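Local structure of aminoglycoside N(3)-acetyltransferase III (Serratia marcescens, 7LAO) at residues M25-L30 against V158-A163; A116-S121 against M190-P195; A178-K183 against G211-F216; P110-S115 against V123-L128. The protein transfers the acetyl group of acetyl-CoA to the 3-amino group of 2-deoxystreptamine antibiotics such as gentamicin, kanamycin and tobramycin, making the bacterium resistant to them. All blocks are in the same frame, centred on the assembly; numbering follows the deposited sequence.

Contact 1 (M25-L30 against V158-A163); sequences MVHASL and VLLLGA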
loop_
_atom_site.group_PDB
_atom_site.type_symbol
_atom_site.label_atom_id
_atom_site.label_comp_id
_atom_site.label_asym_id
_atom_site.label_seq_id
_atom_site.Cartn_x
_atom_site.Cartn_y
_atom_site.Cartn_z
ATOM N N MET A 25 0.021 -6.689 -5.214
ATOM C CA MET A 25 -0.338 -5.415 -4.609
ATOM C C MET A 25 -0.188 -4.347 -5.688
ATOM O O MET A 25 0.908 -4.178 -6.250
ATOM C CB MET A 25 0.556 -5.095 -3.418
ATOM C CG MET A 25 0.212 -3.768 -2.720
ATOM S SD MET A 25 0.936 -3.691 -1.001
ATOM C CE MET A 25 0.412 -2.033 -0.516
ATOM N N VAL A 26 -1.276 -3.611 -5.956
ATOM C CA VAL A 26 -1.310 -2.647 -7.064
ATOM C C VAL A 26 -1.243 -1.223 -6.525
ATOM O O VAL A 26 -2.016 -0.852 -5.633
ATOM C CB VAL A 26 -2.592 -2.826 -7.905
ATOM C CG1 VAL A 26 -2.571 -1.969 -9.217
ATOM C CG2 VAL A 26 -2.888 -4.292 -8.187
ATOM N N HIS A 27 -0.395 -0.391 -7.140
ATOM C CA HIS A 27 -0.463 1.057 -6.949
ATOM C C HIS A 27 -0.688 1.648 -8.329
ATOM O O HIS A 27 0.120 1.419 -9.223
ATOM C CB HIS A 27 0.830 1.626 -6.337
ATOM C CG HIS A 27 1.298 0.886 -5.118
ATOM N ND1 HIS A 27 0.844 1.180 -3.847
ATOM C CD2 HIS A 27 2.163 -0.147 -4.977
ATOM C CE1 HIS A 27 1.410 0.363 -2.978
ATOM N NE2 HIS A 27 2.212 -0.454 -3.635
ATOM N N ALA A 28 -1.768 2.383 -8.514
ATOM C CA ALA A 28 -2.064 2.846 -9.875
ATOM C C ALA A 28 -2.284 4.347 -9.932
ATOM O O ALA A 28 -2.758 4.961 -8.971
ATOM C CB ALA A 28 -3.306 2.168 -10.470
ATOM N N SER A 29 -1.925 4.935 -11.079
ATOM C CA SER A 29 -2.516 6.197 -11.525
ATOM C C SER A 29 -3.400 5.862 -12.719
ATOM O O SER A 29 -2.901 5.529 -13.804
ATOM C CB SER A 29 -1.491 7.253 -11.915
ATOM O OG SER A 29 -2.145 8.184 -12.797
ATOM N N LEU A 30 -4.719 5.911 -12.509
ATOM C CA LEU A 30 -5.636 5.542 -13.571
ATOM C C LEU A 30 -5.646 6.550 -14.690
ATOM O O LEU A 30 -6.141 6.228 -15.780
ATOM C CB LEU A 30 -7.066 5.373 -13.019
ATOM C CG LEU A 30 -7.046 4.199 -12.040
ATOM C CD1 LEU A 30 -8.308 4.136 -11.202
ATOM C CD2 LEU A 30 -6.840 2.894 -12.787
ATOM N N VAL A 158 4.750 -6.585 -6.486
ATOM C CA VAL A 158 4.275 -5.211 -6.444
ATOM C C VAL A 158 4.100 -4.745 -7.886
ATOM O O VAL A 158 5.038 -4.813 -8.709
ATOM C CB VAL A 158 5.233 -4.290 -5.686
ATOM C CG1 VAL A 158 4.728 -2.847 -5.735
ATOM C CG2 VAL A 158 5.410 -4.819 -4.178
ATOM N N LEU A 159 2.907 -4.262 -8.181
ATOM C CA LEU A 159 2.573 -3.758 -9.518
ATOM C C LEU A 159 2.391 -2.250 -9.455
ATOM O O LEU A 159 1.503 -1.778 -8.743
ATOM C CB LEU A 159 1.294 -4.448 -9.998
ATOM C CG LEU A 159 0.739 -3.839 -11.280
ATOM C CD1 LEU A 159 1.709 -4.026 -12.411
ATOM C CD2 LEU A 159 -0.579 -4.470 -11.601
ATOM N N LEU A 160 3.224 -1.485 -10.193
ATOM C CA LEU A 160 3.018 -0.049 -10.341
ATOM C C LEU A 160 2.425 0.172 -11.728
ATOM O O LEU A 160 3.044 -0.202 -12.729
ATOM C CB LEU A 160 4.330 0.746 -10.179
ATOM C CG LEU A 160 5.204 0.508 -8.924
ATOM C CD1 LEU A 160 6.371 1.504 -8.850
ATOM C CD2 LEU A 160 4.362 0.528 -7.609
ATOM N N LEU A 161 1.221 0.751 -11.785
ATOM C CA LEU A 161 0.551 1.070 -13.058
ATOM C C LEU A 161 0.574 2.579 -13.210
ATOM O O LEU A 161 -0.381 3.250 -12.821
ATOM C CB LEU A 161 -0.889 0.582 -13.104
ATOM C CG LEU A 161 -1.101 -0.928 -13.015
ATOM C CD1 LEU A 161 -2.615 -1.263 -13.036
ATOM C CD2 LEU A 161 -0.337 -1.679 -14.127
ATOM N N GLY A 162 1.661 3.097 -13.792
ATOM C CA GLY A 162 1.905 4.530 -13.920
ATOM C C GLY A 162 2.191 5.248 -12.618
ATOM O O GLY A 162 2.310 6.463 -12.631
ATOM N N ALA A 163 2.303 4.523 -11.454
ATOM C CA ALA A 163 2.602 5.224 -10.210
ATOM C C ALA A 163 4.124 5.343 -10.055
ATOM O O ALA A 163 4.863 4.534 -10.608
ATOM C CB ALA A 163 2.000 4.483 -9.011
#

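Contact 2 (A116-S121 against M190-P195); sequences AHPDAS and MPMLGP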
loop_
_atom_site.group_PDB
_atom_site.type_symbol
_atom_site.label_atom_id
_atom_site.label_comp_id
_atom_site.label_asym_id
_atom_site.label_seq_id
_atom_site.Cartn_x
_atom_site.Cartn_y
_atom_site.Cartn_z
ATOM N N ALA A 116 -8.637 -3.427 9.488
ATOM C CA ALA A 116 -9.261 -2.561 10.489
ATOM C C ALA A 116 -8.366 -1.425 10.983
ATOM O O ALA A 116 -8.820 -0.633 11.818
ATOM C CB ALA A 116 -9.718 -3.392 11.705
ATOM N N HIS A 117 -7.111 -1.337 10.536
ATOM C CA HIS A 117 -6.252 -0.198 10.906
ATOM C C HIS A 117 -6.710 0.995 10.087
ATOM O O HIS A 117 -6.509 0.997 8.875
ATOM C CB HIS A 117 -4.771 -0.512 10.635
ATOM C CG HIS A 117 -3.796 0.480 11.215
ATOM N ND1 HIS A 117 -3.808 1.824 10.895
ATOM C CD2 HIS A 117 -2.752 0.310 12.067
ATOM C CE1 HIS A 117 -2.841 2.443 11.548
ATOM N NE2 HIS A 117 -2.184 1.546 12.263
ATOM N N PRO A 118 -7.370 1.993 10.667
ATOM C CA PRO A 118 -7.975 3.022 9.800
ATOM C C PRO A 118 -6.948 3.802 8.998
ATOM O O PRO A 118 -7.137 4.011 7.791
ATOM C CB PRO A 118 -8.739 3.911 10.782
ATOM C CG PRO A 118 -8.788 3.131 12.089
ATOM C CD PRO A 118 -7.547 2.296 12.093
ATOM N N ASP A 119 -5.846 4.218 9.618
ATOM C CA ASP A 119 -4.899 5.018 8.849
ATOM C C ASP A 119 -4.116 4.178 7.839
ATOM O O ASP A 119 -3.774 4.678 6.762
ATOM C CB ASP A 119 -3.959 5.768 9.788
ATOM C CG ASP A 119 -3.064 6.730 9.049
ATOM O OD1 ASP A 119 -3.497 7.848 8.707
ATOM O OD2 ASP A 119 -1.928 6.318 8.778
ATOM N N ALA A 120 -3.845 2.907 8.136
ATOM C CA ALA A 120 -3.039 2.072 7.248
ATOM C C ALA A 120 -3.883 1.027 6.537
ATOM O O ALA A 120 -3.350 0.068 5.993
ATOM C CB ALA A 120 -1.914 1.404 8.030
ATOM N N SER A 121 -5.197 1.208 6.527
ATOM C CA SER A 121 -6.121 0.192 6.043
ATOM C C SER A 121 -5.736 -0.387 4.684
ATOM O O SER A 121 -5.364 0.337 3.743
ATOM C CB SER A 121 -7.512 0.819 5.975
ATOM O OG SER A 121 -8.446 -0.104 5.483
ATOM N N MET A 190 -6.229 7.065 16.857
ATOM C CA MET A 190 -7.232 6.603 15.910
ATOM C C MET A 190 -8.492 6.129 16.628
ATOM O O MET A 190 -8.402 5.459 17.667
ATOM C CB MET A 190 -6.715 5.456 15.031
ATOM C CG MET A 190 -5.432 5.706 14.221
ATOM S SD MET A 190 -5.578 6.922 12.881
ATOM C CE MET A 190 -7.017 6.391 12.012
ATOM N N PRO A 191 -9.677 6.421 16.069
ATOM C CA PRO A 191 -10.933 5.882 16.611
ATOM C C PRO A 191 -11.084 4.394 16.335
ATOM O O PRO A 191 -11.359 3.981 15.201
ATOM C CB PRO A 191 -11.998 6.707 15.875
ATOM C CG PRO A 191 -11.361 7.069 14.578
ATOM C CD PRO A 191 -9.902 7.258 14.872
ATOM N N MET A 192 -10.931 3.576 17.381
ATOM C CA MET A 192 -11.127 2.134 17.301
ATOM C C MET A 192 -12.585 1.755 17.626
ATOM O O MET A 192 -13.423 2.608 17.912
ATOM C CB MET A 192 -10.166 1.420 18.248
ATOM C CG MET A 192 -8.706 1.501 17.857
ATOM S SD MET A 192 -8.363 0.922 16.173
ATOM C CE MET A 192 -8.198 2.501 15.438
ATOM N N LEU A 193 -12.890 0.452 17.584
ATOM C CA LEU A 193 -14.236 -0.058 17.848
ATOM C C LEU A 193 -14.260 -1.073 18.993
ATOM O O LEU A 193 -15.294 -1.714 19.203
ATOM C CB LEU A 193 -14.832 -0.672 16.564
ATOM C CG LEU A 193 -16.260 -1.244 16.400
ATOM C CD1 LEU A 193 -17.287 -0.473 17.229
ATOM C CD2 LEU A 193 -16.703 -1.323 14.933
ATOM N N GLY A 194 -13.161 -1.203 19.751
ATOM C CA GLY A 194 -12.957 -2.175 20.817
ATOM C C GLY A 194 -14.094 -3.091 21.268
ATOM O O GLY A 194 -14.706 -3.815 20.474
ATOM N N PRO A 195 -14.359 -3.131 22.600
ATOM C CA PRO A 195 -15.438 -3.958 23.154
ATOM C C PRO A 195 -16.846 -3.424 22.867
ATOM O O PRO A 195 -17.664 -3.277 23.773
ATOM C CB PRO A 195 -15.138 -3.971 24.653
ATOM C CG PRO A 195 -14.201 -2.845 24.903
ATOM C CD PRO A 195 -13.454 -2.601 23.634
#

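Contact 3 (A178-K183 against G211-F216); sequences APIPNK and GILDCF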
loop_
_atom_site.group_PDB
_atom_site.type_symbol
_atom_site.label_atom_id
_atom_site.label_comp_id
_atom_site.label_asym_id
_atom_site.label_seq_id
_atom_site.Cartn_x
_atom_site.Cartn_y
_atom_site.Cartn_z
ATOM N N ALA A 178 14.778 -3.369 9.129
ATOM C CA ALA A 178 16.212 -3.144 8.877
ATOM C C ALA A 178 16.978 -2.878 10.165
ATOM O O ALA A 178 16.686 -1.897 10.857
ATOM C CB ALA A 178 16.427 -1.973 7.896
ATOM N N PRO A 179 17.994 -3.702 10.504
ATOM C CA PRO A 179 18.750 -3.590 11.775
ATOM C C PRO A 179 19.680 -2.385 11.812
ATOM O O PRO A 179 20.907 -2.491 11.808
ATOM C CB PRO A 179 19.542 -4.899 11.793
ATOM C CG PRO A 179 19.833 -5.142 10.319
ATOM C CD PRO A 179 18.573 -4.726 9.607
ATOM N N ILE A 180 19.114 -1.187 11.844
ATOM C CA ILE A 180 19.946 0.003 11.839
ATOM C C ILE A 180 19.491 0.911 12.971
ATOM O O ILE A 180 18.325 0.842 13.383
ATOM C CB ILE A 180 19.859 0.720 10.487
ATOM C CG1 ILE A 180 18.445 1.276 10.297
ATOM C CG2 ILE A 180 20.257 -0.229 9.316
ATOM C CD1 ILE A 180 18.310 2.098 9.045
ATOM N N PRO A 181 20.354 1.778 13.482
ATOM C CA PRO A 181 19.942 2.723 14.529
ATOM C C PRO A 181 19.299 4.009 14.014
ATOM O O PRO A 181 19.283 4.288 12.803
ATOM C CB PRO A 181 21.267 3.045 15.225
ATOM C CG PRO A 181 22.264 2.949 14.144
ATOM C CD PRO A 181 21.811 1.847 13.236
ATOM N N ASN A 182 18.801 4.815 14.961
ATOM C CA ASN A 182 18.299 6.163 14.719
ATOM C C ASN A 182 17.030 6.192 13.886
ATOM O O ASN A 182 16.687 7.234 13.319
ATOM C CB ASN A 182 19.374 7.031 14.063
ATOM C CG ASN A 182 20.653 7.043 14.857
ATOM O OD1 ASN A 182 20.637 6.850 16.079
ATOM N ND2 ASN A 182 21.771 7.258 14.177
ATOM N N LYS A 183 16.321 5.070 13.786
ATOM C CA LYS A 183 15.069 5.041 13.037
ATOM C C LYS A 183 14.023 5.934 13.701
ATOM O O LYS A 183 13.880 5.951 14.928
ATOM C CB LYS A 183 14.550 3.610 12.924
ATOM C CG LYS A 183 15.304 2.785 11.899
ATOM C CD LYS A 183 14.508 1.560 11.439
ATOM C CE LYS A 183 14.731 0.356 12.344
ATOM N NZ LYS A 183 14.156 -0.872 11.713
ATOM N N GLY A 211 9.748 9.245 6.062
ATOM C CA GLY A 211 11.165 9.360 6.337
ATOM C C GLY A 211 11.634 8.515 7.502
ATOM O O GLY A 211 11.448 8.894 8.658
ATOM N N ILE A 212 12.291 7.389 7.215
ATOM C CA ILE A 212 12.723 6.493 8.290
ATOM C C ILE A 212 13.944 7.044 9.007
ATOM O O ILE A 212 14.199 6.704 10.166
ATOM C CB ILE A 212 12.987 5.098 7.701
ATOM C CG1 ILE A 212 13.179 4.067 8.813
ATOM C CG2 ILE A 212 14.098 5.160 6.638
ATOM C CD1 ILE A 212 11.897 3.859 9.666
ATOM N N LEU A 213 14.720 7.895 8.341
ATOM C CA LEU A 213 15.887 8.537 8.941
ATOM C C LEU A 213 15.806 10.018 8.629
ATOM O O LEU A 213 15.047 10.434 7.764
ATOM C CB LEU A 213 17.201 7.953 8.401
ATOM C CG LEU A 213 17.523 6.521 8.814
ATOM C CD1 LEU A 213 18.666 6.004 7.956
ATOM C CD2 LEU A 213 17.919 6.539 10.219
ATOM N N ASP A 214 16.602 10.817 9.336
ATOM C CA ASP A 214 16.529 12.263 9.163
ATOM C C ASP A 214 16.772 12.676 7.719
ATOM O O ASP A 214 16.047 13.518 7.177
ATOM C CB ASP A 214 17.538 12.937 10.077
ATOM C CG ASP A 214 17.071 12.974 11.496
ATOM O OD1 ASP A 214 15.908 12.593 11.725
ATOM O OD2 ASP A 214 17.857 13.360 12.380
ATOM N N CYS A 215 17.776 12.087 7.071
ATOM C CA CYS A 215 18.107 12.520 5.720
ATOM C C CYS A 215 17.020 12.157 4.717
ATOM O O CYS A 215 16.909 12.812 3.676
ATOM C CB CYS A 215 19.450 11.929 5.298
ATOM S SG CYS A 215 19.513 10.130 5.381
ATOM N N PHE A 216 16.195 11.162 5.009
ATOM C CA PHE A 216 15.110 10.781 4.110
ATOM C C PHE A 216 13.814 11.534 4.375
ATOM O O PHE A 216 12.815 11.277 3.696
ATOM C CB PHE A 216 14.847 9.280 4.226
ATOM C CG PHE A 216 15.958 8.443 3.705
ATOM C CD1 PHE A 216 16.367 8.568 2.378
ATOM C CD2 PHE A 216 16.596 7.530 4.535
ATOM C CE1 PHE A 216 17.390 7.793 1.877
ATOM C CE2 PHE A 216 17.626 6.739 4.046
ATOM C CZ PHE A 216 18.036 6.876 2.715
#

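Contact 4 (P110-S115 against V123-L128); sequences PDARRS and VAVGPL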
loop_
_atom_site.group_PDB
_atom_site.type_symbol
_atom_site.label_atom_id
_atom_site.label_comp_id
_atom_site.label_asym_id
_atom_site.label_seq_id
_atom_site.Cartn_x
_atom_site.Cartn_y
_atom_site.Cartn_z
ATOM N N PRO A 110 -15.936 -8.533 -5.793
ATOM C CA PRO A 110 -16.704 -9.531 -5.039
ATOM C C PRO A 110 -15.872 -10.142 -3.916
ATOM O O PRO A 110 -14.719 -10.554 -4.108
ATOM C CB PRO A 110 -17.124 -10.564 -6.097
ATOM C CG PRO A 110 -16.436 -10.122 -7.413
ATOM C CD PRO A 110 -16.139 -8.665 -7.254
ATOM N N ASP A 111 -16.448 -10.110 -2.719
ATOM C CA ASP A 111 -15.850 -10.761 -1.546
ATOM C C ASP A 111 -14.550 -10.088 -1.112
ATOM O O ASP A 111 -13.765 -10.670 -0.358
ATOM C CB ASP A 111 -15.659 -12.261 -1.828
ATOM C CG ASP A 111 -17.060 -12.966 -2.139
ATOM O OD1 ASP A 111 -17.825 -13.213 -1.171
ATOM O OD2 ASP A 111 -17.395 -13.225 -3.327
ATOM N N ALA A 112 -14.355 -8.830 -1.512
ATOM C CA ALA A 112 -13.212 -8.070 -1.024
ATOM C C ALA A 112 -13.338 -7.875 0.481
ATOM O O ALA A 112 -14.435 -7.868 1.030
ATOM C CB ALA A 112 -13.099 -6.701 -1.719
ATOM N N ARG A 113 -12.190 -7.771 1.161
ATOM C CA ARG A 113 -12.168 -7.528 2.598
ATOM C C ARG A 113 -11.248 -6.348 2.861
ATOM O O ARG A 113 -10.399 -6.008 2.035
ATOM C CB ARG A 113 -11.685 -8.763 3.379
ATOM C CG ARG A 113 -12.272 -10.084 2.859
ATOM C CD ARG A 113 -11.953 -11.292 3.826
ATOM N NE ARG A 113 -12.589 -11.095 5.130
ATOM C CZ ARG A 113 -13.836 -11.450 5.458
ATOM N NH1 ARG A 113 -14.653 -12.025 4.574
ATOM N NH2 ARG A 113 -14.276 -11.198 6.687
ATOM N N ARG A 114 -11.423 -5.719 4.014
ATOM C CA ARG A 114 -10.676 -4.511 4.338
ATOM C C ARG A 114 -10.122 -4.647 5.741
ATOM O O ARG A 114 -10.796 -5.177 6.619
ATOM C CB ARG A 114 -11.549 -3.240 4.274
ATOM C CG ARG A 114 -10.745 -1.968 4.287
ATOM C CD ARG A 114 -11.685 -0.772 4.323
ATOM N NE ARG A 114 -11.003 0.521 4.149
ATOM C CZ ARG A 114 -11.679 1.650 3.944
ATOM N NH1 ARG A 114 -12.994 1.589 3.853
ATOM N NH2 ARG A 114 -11.058 2.819 3.788
ATOM N N SER A 115 -8.897 -4.176 5.940
ATOM C CA SER A 115 -8.279 -4.305 7.252
ATOM C C SER A 115 -8.741 -3.179 8.182
ATOM O O SER A 115 -9.190 -2.116 7.745
ATOM C CB SER A 115 -6.752 -4.322 7.091
ATOM O OG SER A 115 -6.226 -3.019 7.084
ATOM N N VAL A 123 -6.890 -3.250 1.499
ATOM C CA VAL A 123 -7.990 -3.979 0.882
ATOM C C VAL A 123 -7.341 -5.168 0.196
ATOM O O VAL A 123 -6.243 -5.037 -0.376
ATOM C CB VAL A 123 -8.814 -3.109 -0.109
ATOM C CG1 VAL A 123 -7.879 -2.457 -1.215
ATOM C CG2 VAL A 123 -9.864 -3.930 -0.801
ATOM N N ALA A 124 -7.990 -6.332 0.269
ATOM C CA ALA A 124 -7.533 -7.545 -0.427
ATOM C C ALA A 124 -8.721 -8.373 -0.914
ATOM O O ALA A 124 -9.796 -8.387 -0.287
ATOM C CB ALA A 124 -6.647 -8.435 0.440
ATOM N N VAL A 125 -8.504 -9.101 -2.012
ATOM C CA VAL A 125 -9.589 -9.818 -2.697
ATOM C C VAL A 125 -9.022 -11.076 -3.309
ATOM O O VAL A 125 -8.152 -10.983 -4.193
ATOM C CB VAL A 125 -10.205 -8.995 -3.852
ATOM C CG1 VAL A 125 -11.574 -9.538 -4.155
ATOM C CG2 VAL A 125 -10.159 -7.512 -3.600
ATOM N N GLY A 126 -9.586 -12.240 -2.937
ATOM C CA GLY A 126 -9.061 -13.510 -3.379
ATOM C C GLY A 126 -8.816 -14.438 -2.191
ATOM O O GLY A 126 -9.110 -14.087 -1.047
ATOM N N PRO A 127 -8.257 -15.619 -2.450
ATOM C CA PRO A 127 -8.088 -16.611 -1.349
ATOM C C PRO A 127 -7.374 -16.062 -0.135
ATOM O O PRO A 127 -7.616 -16.565 0.976
ATOM C CB PRO A 127 -7.266 -17.740 -2.001
ATOM C CG PRO A 127 -7.467 -17.556 -3.533
ATOM C CD PRO A 127 -7.686 -16.073 -3.732
ATOM N N LEU A 128 -6.432 -15.137 -0.295
ATOM C CA LEU A 128 -5.635 -14.690 0.844
ATOM C C LEU A 128 -6.253 -13.473 1.509
ATOM O O LEU A 128 -5.625 -12.858 2.355
ATOM C CB LEU A 128 -4.175 -14.441 0.438
ATOM C CG LEU A 128 -3.393 -15.708 0.195
ATOM C CD1 LEU A 128 -2.022 -15.398 -0.491
ATOM C CD2 LEU A 128 -3.149 -16.451 1.566
HETATM O O HOH W 1 -12.057 -12.322 -1.393
#

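Contact 1 (M25-L30 against V158-A163)
H27 is gripped through both polar atoms of its backbone: its N donates to L159 O at 2.8 Å and its O accepts from L161 N at 2.9 Å. The same ladder continues from L159 N to M25 O and from S29 N to L161 O. This alternation, with strand directions 17° apart and axes 4.7 Å apart, identifies two neighbouring parallel strands of the central mixed sheet.

On the face of H27 the imidazole is the centre of contact. With CG beside the backbone N (chi1 -50°), the ring swings back along the strand, where V158 CG1 meets its edge in plane, 3.8 Å from H27 CD2. L160 CD2 approaches the ring obliquely, 3.5 Å from H27 CD2. At the strand end, A163 CB sits 3.6 Å from H27 O. On the other face V26 runs alongside L159, and V26 CG1 also touches L161 CD1 at 3.9 Å.

Further out, L47 of helix 40-51 packs on both V26 and L159, while F151 of helix 147-153 packs on M25 and V158. S167 and T169 touch the H27 side chain, and S29 OG caps A32 N where the chain turns into a helix.

The pairing therefore satisfies backbone polar groups that the helices and loops over the two faces would otherwise bury without partners.

Contact 2 (A116-S121 against M190-P195)
M190 bends over P118 and D119. Its CB lies beside the end of M192, two residues on in the same strand, 3.3 Å from M192 CE. From there the chain folds at chi2 (-68°) and again at chi3 (-50°), which turns the thioether back over the loop 116-121. SD reaches D119 CB at 3.7 Å. The terminal CE presses on P118 and D119 from one side, 3.3 Å from P118 CB and 3.4 Å from D119 N; it meets P118 CB head-on, at a separation short for two carbons.

The loop 116-121 links strands 113-114 and 122-125 of a hairpin in the central sheet, whereas M190 and M192 end strand 185-192, which pairs with 200-207 in a separate two-stranded antiparallel sheet. M192 comes to the same proline from another direction, roughly perpendicular to it, with its CE 3.4 Å from P118 CD. W63 and F88 also touch P118.

D119 turns its carboxylate to other partners: OD1 bonds to S66 OG, and OD2 to a bound HEPES molecule, probably from the crystallisation liquor, that may mark a pocket here.

Contact 3 (A178-K183 against G211-F216)
A178 O is gripped by two donors that reach it from opposite faces of its plane: I180 N at 2.7 Å and K183 NZ at 2.9 Å. The first bond closes an inverse gamma turn centred on P179. The second comes in well off the carbonyl direction, with a C=O...N angle of 131° and the nitrogen tilted 32° from the plane. K183 NZ also binds A176 O and E175 O, so a single ammonium group gathers three carbonyls where helix 170-177 ends; its positive charge there would be expected to interact favourably with the helix dipole.

The aliphatic part of the same lysine carries one part of the contact with 211-216. The lysine methylenes run alongside I212, with K183 CD 3.9 Å from I212 CG1. Beyond this stretch the bend at chi3 (-87°) carries the amino group back to A178. At the root of the lysine, K183 CA makes a CA-H...O contact with I212 O at 3.4 Å.

L213 makes the second part with its two methyls. CD2 lies against the backbone of P181 and N182, 3.4 Å from N182 O and 3.7 Å from P181 O, while CD1 crosses to I180 CD1 at 4.1 Å.

A backbone bond between I212 and R184 and a salt bridge from D214 to R184 extend the joint towards strand 185-192. F207 of strand 200-207 touches both K183 and I212. Helix 253-268 meets A178, P179 and L213, and helix 224-233 meets I212, so the two loops lie among these helices and the end of strand 200-207 that carries F207.

Contact 4 (P110-S115 against V123-L128)
R113 and A124 form an antiparallel hydrogen-bonded pair: R113 N donates to A124 O at 2.9 Å with an N-H...O angle of 169°, and A124 N returns a bond to R113 O at 3.0 Å. The next pair, R114 with V123, is non-hydrogen-bonded. Weaker CA-H...O contacts flank the bonds, as from V123 CA to R113 O at 3.4 Å.

Where the two segments diverge, a water takes over the pairing, donating to D111 O at 2.6 Å and accepting from G126 N at 2.9 Å.

Apolar packing centres on A112 CB, which meets V125 CG2 at 3.6 Å and, more loosely, V123 CG2. The other branch of V125, CG1, anti to the backbone N (chi1 -159°), lies against P110 O, 3.3 Å away.

The side chain of R114 runs extended away from the paired strands, past the connecting loop, and all three guanidinium nitrogens find partners: NH2 binds S62 O and G94 O, NH1 binds S93 O and L90 O, and NE binds S121 OG.

Strand 113-114 is the outermost of the sheet on this side; strand 122-125 joins it to strand 56-60. Helix 102-108 packs on the face of R114 and V123, and helix 129-133 touches R113 on the other.

Overall arrangement
From the N terminus, strand 23-28 opens contact 1, which closes only when strand 157-161 pairs with it. Within that long loop, contact 4 closes a hairpin at the far edge of the same central sheet. The hairpin's own connection is segment 116-121, which opens contact 2, so contact 2 crosses contact 4 and the two touch through S121 and R114. Contact 2 also crosses contact 1, because its second segment, 190-195, lies beyond it. Contact 3 follows contacts 1 and 4 in series but crosses contact 2, since 190-195 lies between 178-183 and 211-216. Contact 2 joins the small two-stranded sheet to the main sheet's hairpin, while contact 3 closes the loop carrying that small sheet.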